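Long-range contacts in metal-dependent hydrolase (Lactobacillus plantarum, PDB 2F6K), which probably catalyses the decarboxylation of 2-amino-3-carboxymuconate semialdehyde at a manganese-containing active site: residues Val151-Asn156 against Val201-Ala206; Val123-Arg128 against Met178-Thr183. All coordinates share one frame; numbering follows the deposited sequence.

Contact 1: residues Val151-Asn156 against Val201-Ala206; sequences VALHPN and VIIPHA. With MN (manganese (II) ion), chain C.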
ATOM      1  N   VAL A 151     -29.730  -5.471  -3.041  1.00 27.93           N
ATOM      2  CA  VAL A 151     -28.317  -5.349  -3.356  1.00 26.14           C
ATOM      3  C   VAL A 151     -27.531  -6.140  -2.318  1.00 28.01           C
ATOM      4  O   VAL A 151     -27.493  -5.779  -1.138  1.00 28.08           O
ATOM      5  CB  VAL A 151     -27.866  -3.880  -3.332  1.00 27.46           C
ATOM      6  CG1 VAL A 151     -26.368  -3.800  -3.444  1.00 22.33           C
ATOM      7  CG2 VAL A 151     -28.512  -3.119  -4.481  1.00 28.79           C
ATOM      8  N   ALA A 152     -26.919  -7.236  -2.753  1.00 25.77           N
ATOM      9  CA  ALA A 152     -26.144  -8.071  -1.840  1.00 25.49           C
ATOM     10  C   ALA A 152     -24.654  -7.814  -1.979  1.00 26.33           C
ATOM     11  O   ALA A 152     -24.074  -8.039  -3.048  1.00 28.39           O
ATOM     12  CB  ALA A 152     -26.437  -9.547  -2.095  1.00 20.33           C
ATOM     13  N   LEU A 153     -24.044  -7.336  -0.895  1.00 25.24           N
ATOM     14  CA  LEU A 153     -22.612  -7.074  -0.874  1.00 25.41           C
ATOM     15  C   LEU A 153     -21.881  -8.396  -0.715  1.00 26.70           C
ATOM     16  O   LEU A 153     -22.362  -9.304  -0.028  1.00 29.31           O
ATOM     17  CB  LEU A 153     -22.222  -6.194   0.319  1.00 25.62           C
ATOM     18  CG  LEU A 153     -22.812  -4.806   0.546  1.00 25.83           C
ATOM     19  CD1 LEU A 153     -22.056  -4.130   1.698  1.00 26.41           C
ATOM     20  CD2 LEU A 153     -22.696  -3.971  -0.713  1.00 31.58           C
ATOM     21  N   HIS A 154     -20.738  -8.526  -1.370  1.00 25.89           N
ATOM     22  CA  HIS A 154     -19.936  -9.725  -1.187  1.00 29.52           C
ATOM     23  C   HIS A 154     -18.503  -9.264  -0.982  1.00 29.92           C
ATOM     24  O   HIS A 154     -17.936  -8.529  -1.797  1.00 27.74           O
ATOM     25  CB  HIS A 154     -20.025 -10.702  -2.359  1.00 31.05           C
ATOM     26  CG  HIS A 154     -19.560 -12.078  -2.002  1.00 33.07           C
ATOM     27  ND1 HIS A 154     -18.240 -12.370  -1.729  1.00 33.54           N
ATOM     28  CD2 HIS A 154     -20.249 -13.227  -1.791  1.00 36.18           C
ATOM     29  CE1 HIS A 154     -18.136 -13.638  -1.367  1.00 35.80           C
ATOM     30  NE2 HIS A 154     -19.341 -14.180  -1.395  1.00 36.03           N
ATOM     31  N   PRO A 155     -17.898  -9.694   0.128  1.00 32.32           N
ATOM     32  CA  PRO A 155     -16.523  -9.291   0.419  1.00 30.58           C
ATOM     33  C   PRO A 155     -15.488  -9.742  -0.594  1.00 29.73           C
ATOM     34  O   PRO A 155     -15.583 -10.823  -1.181  1.00 28.60           O
ATOM     35  CB  PRO A 155     -16.281  -9.884   1.810  1.00 30.72           C
ATOM     36  CG  PRO A 155     -17.068 -11.157   1.757  1.00 30.22           C
ATOM     37  CD  PRO A 155     -18.363 -10.724   1.079  1.00 29.19           C
ATOM     38  N   ASN A 156     -14.513  -8.867  -0.804  1.00 28.18           N
ATOM     39  CA  ASN A 156     -13.385  -9.131  -1.675  1.00 31.28           C
ATOM     40  C   ASN A 156     -12.152  -8.819  -0.838  1.00 33.98           C
ATOM     41  O   ASN A 156     -12.251  -8.175   0.216  1.00 32.76           O
ATOM     42  CB  ASN A 156     -13.397  -8.218  -2.897  1.00 28.95           C
ATOM     43  CG  ASN A 156     -14.199  -8.789  -4.042  1.00 31.52           C
ATOM     44  OD1 ASN A 156     -13.698  -8.905  -5.160  1.00 28.17           O
ATOM     45  ND2 ASN A 156     -15.455  -9.152  -3.772  1.00 27.68           N
ATOM     46  N   VAL A 201     -30.384  -3.630   1.174  1.00 29.04           N
ATOM     47  CA  VAL A 201     -29.011  -4.091   1.253  1.00 27.66           C
ATOM     48  C   VAL A 201     -28.794  -5.289   2.164  1.00 27.42           C
ATOM     49  O   VAL A 201     -29.082  -5.245   3.357  1.00 27.75           O
ATOM     50  CB  VAL A 201     -28.108  -2.935   1.726  1.00 26.21           C
ATOM     51  CG1 VAL A 201     -26.669  -3.394   1.871  1.00 25.99           C
ATOM     52  CG2 VAL A 201     -28.215  -1.787   0.750  1.00 28.63           C
ATOM     53  N   ILE A 202     -28.281  -6.367   1.588  1.00 27.78           N
ATOM     54  CA  ILE A 202     -27.971  -7.567   2.357  1.00 26.57           C
ATOM     55  C   ILE A 202     -26.466  -7.546   2.669  1.00 27.97           C
ATOM     56  O   ILE A 202     -25.639  -7.565   1.750  1.00 29.15           O
ATOM     57  CB  ILE A 202     -28.263  -8.852   1.547  1.00 26.76           C
ATOM     58  CG1 ILE A 202     -29.747  -8.923   1.172  1.00 27.27           C
ATOM     59  CG2 ILE A 202     -27.844 -10.080   2.352  1.00 24.08           C
ATOM     60  CD1 ILE A 202     -30.094 -10.114   0.268  1.00 18.15           C
ATOM     61  N   ILE A 203     -26.110  -7.484   3.948  1.00 27.02           N
ATOM     62  CA  ILE A 203     -24.703  -7.503   4.347  1.00 25.67           C
ATOM     63  C   ILE A 203     -24.399  -8.951   4.769  1.00 26.98           C
ATOM     64  O   ILE A 203     -25.002  -9.482   5.700  1.00 27.18           O
ATOM     65  CB  ILE A 203     -24.453  -6.505   5.492  1.00 24.34           C
ATOM     66  CG1 ILE A 203     -24.716  -5.082   4.981  1.00 26.26           C
ATOM     67  CG2 ILE A 203     -23.025  -6.622   5.990  1.00 25.00           C
ATOM     68  CD1 ILE A 203     -24.598  -4.011   6.030  1.00 26.36           C
ATOM     69  N   PRO A 204     -23.457  -9.605   4.078  1.00 26.76           N
ATOM     70  CA  PRO A 204     -23.062 -10.994   4.336  1.00 28.07           C
ATOM     71  C   PRO A 204     -22.344 -11.315   5.640  1.00 30.37           C
ATOM     72  O   PRO A 204     -21.836 -10.422   6.329  1.00 31.05           O
ATOM     73  CB  PRO A 204     -22.190 -11.318   3.130  1.00 28.96           C
ATOM     74  CG  PRO A 204     -21.460 -10.028   2.930  1.00 27.59           C
ATOM     75  CD  PRO A 204     -22.564  -8.993   3.073  1.00 29.16           C
ATOM     76  N   HIS A 205     -22.322 -12.610   5.955  1.00 29.48           N
ATOM     77  CA  HIS A 205     -21.642 -13.146   7.132  1.00 27.32           C
ATOM     78  C   HIS A 205     -22.013 -12.490   8.459  1.00 28.53           C
ATOM     79  O   HIS A 205     -21.142 -12.117   9.252  1.00 25.70           O
ATOM     80  CB  HIS A 205     -20.127 -13.070   6.916  1.00 27.46           C
ATOM     81  CG  HIS A 205     -19.671 -13.687   5.630  1.00 29.51           C
ATOM     82  ND1 HIS A 205     -18.991 -12.979   4.662  1.00 31.04           N
ATOM     83  CD2 HIS A 205     -19.812 -14.943   5.144  1.00 29.13           C
ATOM     84  CE1 HIS A 205     -18.733 -13.770   3.636  1.00 28.19           C
ATOM     85  NE2 HIS A 205     -19.221 -14.968   3.902  1.00 30.25           N
ATOM     86  N   ALA A 206     -23.312 -12.346   8.696  1.00 28.73           N
ATOM     87  CA  ALA A 206     -23.799 -11.761   9.940  1.00 27.88           C
ATOM     88  C   ALA A 206     -23.217 -10.388  10.282  1.00 27.76           C
ATOM     89  O   ALA A 206     -23.033 -10.058  11.458  1.00 29.63           O
ATOM     90  CB  ALA A 206     -23.551 -12.731  11.082  1.00 23.33           C
TER
HETATM   91 MN    MN C 402     -19.602 -16.076  -0.532  1.00 26.54          MN
HETATM   92  O   HOH W   1     -18.349 -15.820   1.116  1.00 19.83           O
HETATM   93  O   HOH W   2     -17.741 -16.902  -1.613  1.00 34.63           O
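Leu153 packs on segment 201-206 at three points. Its CG meets Val201 CG1 at 4.3 Å, its CD1 reaches Ile203 CG1, and its CB lies 3.9 Å from Pro204 CD. Strands 150-154 and 200-203 are adjacent parallel strands of the TIM barrel of the amidohydrolase family. Leu153 holds CG beside its backbone N (chi1 -58°), which carries the branched end to these partners. Ala152 CB and Ile202 CB touch on the other face of the sheet. Helix 171-189 covers the Leu153 side, where Thr180 and Phe184 pack on Ile203.

Two parallel-sheet bonds join the backbones. Ile202 N donates to Val151 O at 2.9 Å. Leu153 N donates to Ile202 O at 3.1 Å, with a C=O...N angle of 168°. The strands then diverge, and prolines fill the contact. The Pro155 and Pro204 rings pass alongside each other, running opposite ways, with Pro155 CD 3.7 Å from Pro204 CG. Pro155 CG next meets the edge of the His205 ring at CE1, in the ring plane.

The polar edge is the metal site at the C-terminal end of the strands. His154 turns CG anti to its backbone N (chi1 -162°) and binds manganese through NE2 at 2.1 Å. His7, His9 and Asp266 complete the protein ligands. ND1 of His154 donates to Pro155 O in the ring plane, which, together with the metal bond, helps fix the ring's rotation. His205 stands in the second shell: its NE2 is 3.0 Å from the oxygen of water 1, which is itself a manganese ligand.

Contact 2: residues Val123-Arg128 against Met178-Thr183; sequences VPTNSR and MDTTMT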
ATOM      1  N   VAL A 123     -22.897  -7.162  -5.489  1.00 22.39           N
ATOM      2  CA  VAL A 123     -21.785  -6.259  -5.741  1.00 23.03           C
ATOM      3  C   VAL A 123     -20.603  -6.521  -4.809  1.00 24.64           C
ATOM      4  O   VAL A 123     -20.770  -6.968  -3.664  1.00 25.12           O
ATOM      5  CB  VAL A 123     -22.230  -4.772  -5.600  1.00 25.00           C
ATOM      6  CG1 VAL A 123     -23.336  -4.473  -6.599  1.00 23.11           C
ATOM      7  CG2 VAL A 123     -22.717  -4.484  -4.170  1.00 19.67           C
ATOM      8  N   PRO A 124     -19.386  -6.249  -5.291  1.00 25.68           N
ATOM      9  CA  PRO A 124     -18.190  -6.462  -4.479  1.00 25.61           C
ATOM     10  C   PRO A 124     -18.008  -5.311  -3.510  1.00 27.33           C
ATOM     11  O   PRO A 124     -18.265  -4.157  -3.862  1.00 27.45           O
ATOM     12  CB  PRO A 124     -17.082  -6.505  -5.522  1.00 28.77           C
ATOM     13  CG  PRO A 124     -17.543  -5.485  -6.514  1.00 27.97           C
ATOM     14  CD  PRO A 124     -19.026  -5.805  -6.651  1.00 28.23           C
ATOM     15  N   THR A 125     -17.572  -5.617  -2.291  1.00 27.80           N
ATOM     16  CA  THR A 125     -17.341  -4.578  -1.301  1.00 26.26           C
ATOM     17  C   THR A 125     -16.400  -3.578  -1.945  1.00 26.35           C
ATOM     18  O   THR A 125     -16.526  -2.372  -1.741  1.00 29.72           O
ATOM     19  CB  THR A 125     -16.703  -5.151  -0.035  1.00 28.69           C
ATOM     20  OG1 THR A 125     -15.655  -6.057  -0.401  1.00 27.57           O
ATOM     21  CG2 THR A 125     -17.752  -5.888   0.797  1.00 27.02           C
ATOM     22  N   ASN A 126     -15.457  -4.086  -2.733  1.00 24.31           N
ATOM     23  CA  ASN A 126     -14.516  -3.227  -3.454  1.00 26.09           C
ATOM     24  C   ASN A 126     -14.053  -3.967  -4.696  1.00 24.97           C
ATOM     25  O   ASN A 126     -13.842  -5.184  -4.663  1.00 27.51           O
ATOM     26  CB  ASN A 126     -13.305  -2.862  -2.589  1.00 25.94           C
ATOM     27  CG  ASN A 126     -12.102  -3.753  -2.855  1.00 28.45           C
ATOM     28  OD1 ASN A 126     -11.437  -3.638  -3.888  1.00 26.23           O
ATOM     29  ND2 ASN A 126     -11.821  -4.650  -1.923  1.00 28.19           N
ATOM     30  N   SER A 127     -13.932  -3.235  -5.796  1.00 23.68           N
ATOM     31  CA  SER A 127     -13.479  -3.816  -7.046  1.00 25.68           C
ATOM     32  C   SER A 127     -12.165  -3.126  -7.331  1.00 27.88           C
ATOM     33  O   SER A 127     -12.144  -1.953  -7.699  1.00 26.27           O
ATOM     34  CB  SER A 127     -14.488  -3.540  -8.161  1.00 27.72           C
ATOM     35  OG  SER A 127     -14.068  -4.122  -9.385  1.00 27.84           O
ATOM     36  N   ARG A 128     -11.071  -3.853  -7.125  1.00 29.09           N
ATOM     37  CA  ARG A 128      -9.727  -3.315  -7.329  1.00 29.58           C
ATOM     38  C   ARG A 128      -9.542  -1.921  -6.737  1.00 29.36           C
ATOM     39  O   ARG A 128      -8.857  -1.086  -7.325  1.00 28.74           O
ATOM     40  CB  ARG A 128      -9.355  -3.269  -8.823  1.00 28.86           C
ATOM     41  CG  ARG A 128      -9.092  -4.636  -9.462  1.00 30.44           C
ATOM     42  CD  ARG A 128      -8.487  -4.482 -10.861  1.00 33.55           C
ATOM     43  NE  ARG A 128      -7.084  -4.065 -10.828  1.00 39.84           N
ATOM     44  CZ  ARG A 128      -6.058  -4.895 -10.642  1.00 37.95           C
ATOM     45  NH1 ARG A 128      -6.271  -6.189 -10.477  1.00 38.66           N
ATOM     46  NH2 ARG A 128      -4.815  -4.434 -10.626  1.00 35.05           N
HETATM   47  N   MSE A 178     -12.809  -7.600   7.275  1.00 34.95           N
HETATM   48  CA  MSE A 178     -12.322  -6.238   7.352  1.00 34.89           C
HETATM   49  C   MSE A 178     -12.918  -5.430   6.204  1.00 34.50           C
HETATM   50  O   MSE A 178     -13.322  -4.276   6.390  1.00 35.82           O
HETATM   51  CB  MSE A 178     -10.796  -6.213   7.296  1.00 35.48           C
HETATM   52  CG  MSE A 178     -10.134  -6.936   8.471  1.00 45.50           C
HETATM   53 SE   MSE A 178      -8.203  -6.649   8.604  1.00 57.85          SE
HETATM   54  CE  MSE A 178      -7.648  -7.523   6.962  1.00 43.81           C
ATOM     55  N   ASP A 179     -13.018  -6.043   5.027  1.00 32.00           N
ATOM     56  CA  ASP A 179     -13.554  -5.321   3.883  1.00 31.77           C
ATOM     57  C   ASP A 179     -15.037  -5.008   3.983  1.00 30.95           C
ATOM     58  O   ASP A 179     -15.461  -3.900   3.646  1.00 31.78           O
ATOM     59  CB  ASP A 179     -13.275  -6.070   2.586  1.00 30.23           C
ATOM     60  CG  ASP A 179     -12.882  -5.129   1.464  1.00 30.75           C
ATOM     61  OD1 ASP A 179     -11.847  -4.442   1.595  1.00 31.42           O
ATOM     62  OD2 ASP A 179     -13.611  -5.060   0.457  1.00 30.12           O
ATOM     63  N   THR A 180     -15.827  -5.971   4.444  1.00 28.91           N
ATOM     64  CA  THR A 180     -17.254  -5.750   4.587  1.00 25.58           C
ATOM     65  C   THR A 180     -17.464  -4.632   5.592  1.00 28.10           C
ATOM     66  O   THR A 180     -18.299  -3.747   5.390  1.00 25.71           O
ATOM     67  CB  THR A 180     -17.978  -7.016   5.079  1.00 22.03           C
ATOM     68  OG1 THR A 180     -17.982  -7.994   4.032  1.00 18.40           O
ATOM     69  CG2 THR A 180     -19.421  -6.694   5.471  1.00 15.65           C
ATOM     70  N   THR A 181     -16.673  -4.666   6.657  1.00 27.58           N
ATOM     71  CA  THR A 181     -16.779  -3.674   7.707  1.00 27.93           C
ATOM     72  C   THR A 181     -16.414  -2.283   7.205  1.00 31.57           C
ATOM     73  O   THR A 181     -17.113  -1.303   7.488  1.00 30.17           O
ATOM     74  CB  THR A 181     -15.874  -4.026   8.898  1.00 27.44           C
ATOM     75  OG1 THR A 181     -16.103  -5.386   9.298  1.00 25.56           O
ATOM     76  CG2 THR A 181     -16.189  -3.109  10.078  1.00 24.55           C
HETATM   77  N   MSE A 182     -15.316  -2.193   6.463  1.00 33.22           N
HETATM   78  CA  MSE A 182     -14.896  -0.900   5.945  1.00 34.14           C
HETATM   79  C   MSE A 182     -15.940  -0.370   4.967  1.00 33.36           C
HETATM   80  O   MSE A 182     -16.254   0.822   4.976  1.00 33.23           O
HETATM   81  CB  MSE A 182     -13.530  -1.008   5.260  1.00 34.78           C
HETATM   82  CG  MSE A 182     -12.388  -1.404   6.196  1.00 37.07           C
HETATM   83 SE   MSE A 182     -10.615  -1.194   5.381  1.00 46.16          SE
HETATM   84  CE  MSE A 182     -10.541  -2.824   4.343  1.00 37.75           C
ATOM     85  N   THR A 183     -16.497  -1.263   4.150  1.00 28.46           N
ATOM     86  CA  THR A 183     -17.496  -0.867   3.172  1.00 29.72           C
ATOM     87  C   THR A 183     -18.787  -0.340   3.800  1.00 31.15           C
ATOM     88  O   THR A 183     -19.342   0.650   3.324  1.00 33.75           O
ATOM     89  CB  THR A 183     -17.832  -2.025   2.218  1.00 30.92           C
ATOM     90  OG1 THR A 183     -16.641  -2.442   1.541  1.00 34.16           O
ATOM     91  CG2 THR A 183     -18.862  -1.580   1.177  1.00 30.86           C
TER
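Thr125 and Asp179 form the tight part of this contact. The Thr125 hydroxyl OG1 donates to Asp179 OD2; the modelled separation is very short and doubtful. Thr125 OG1 sits between its own backbone N and carbonyl carbon (chi1 44°), which turns it to the carboxylate. Asn126 ND2 donates to the same OD2 at 3.0 Å, nearly straight at 172°. It comes from the syn side but tilted out of the carboxylate plane, amide and carboxylate standing 69° apart. Both donors address one buried oxygen; OD1 of Asp179 bonds Tyr131 OH. Asn126 OD1 accepts from Gly129 N.

One turn along the helix, Thr183 crosses Thr125 at about a right angle, its OG1 3.1 Å from Thr125 CB. Thr183 OG1 donates to Asp179 O at 2.8 Å, on the opposite carbonyl face from Thr183 N. Thr125 CG2 reaches the helix backbone at Thr180 CA, 3.8 Å away.

The looser side is Arg128, partly exposed and remote from the helix, bonded instead to Lys163 and Asn164 of a third subunit. The contact joins the end of barrel strand 120-124 to helix 171-189. Strand 130-131 packs beside it through Tyr131, and helix 210-225 flanks the helix at Thr181.

How the contacts relate
The two contacts are centred about 9 Å apart in one TIM barrel. Along the chain their segments alternate: 123-128, 151-156, 178-183, then 201-206. Strands 120-124, 150-154 and 200-203 are consecutive in the sheet, and helix 171-189 follows strand 150-154. Contact 1 joins two strands near the chain centre; contact 2 fixes the outer helix to the end of strand 120-124, one strand earlier in the sheet. Strands 120-124 and 150-154 are hydrogen-bonded neighbours, Val123 pairing with both Ala152 and His154. Pro155 packs on Thr180, and Thr125 OG1 of contact 2 is hydrogen-bonded to Asn156 N of contact 1. The metal-bearing strand end is therefore flanked by contact 2, whose helix packs on a second subunit.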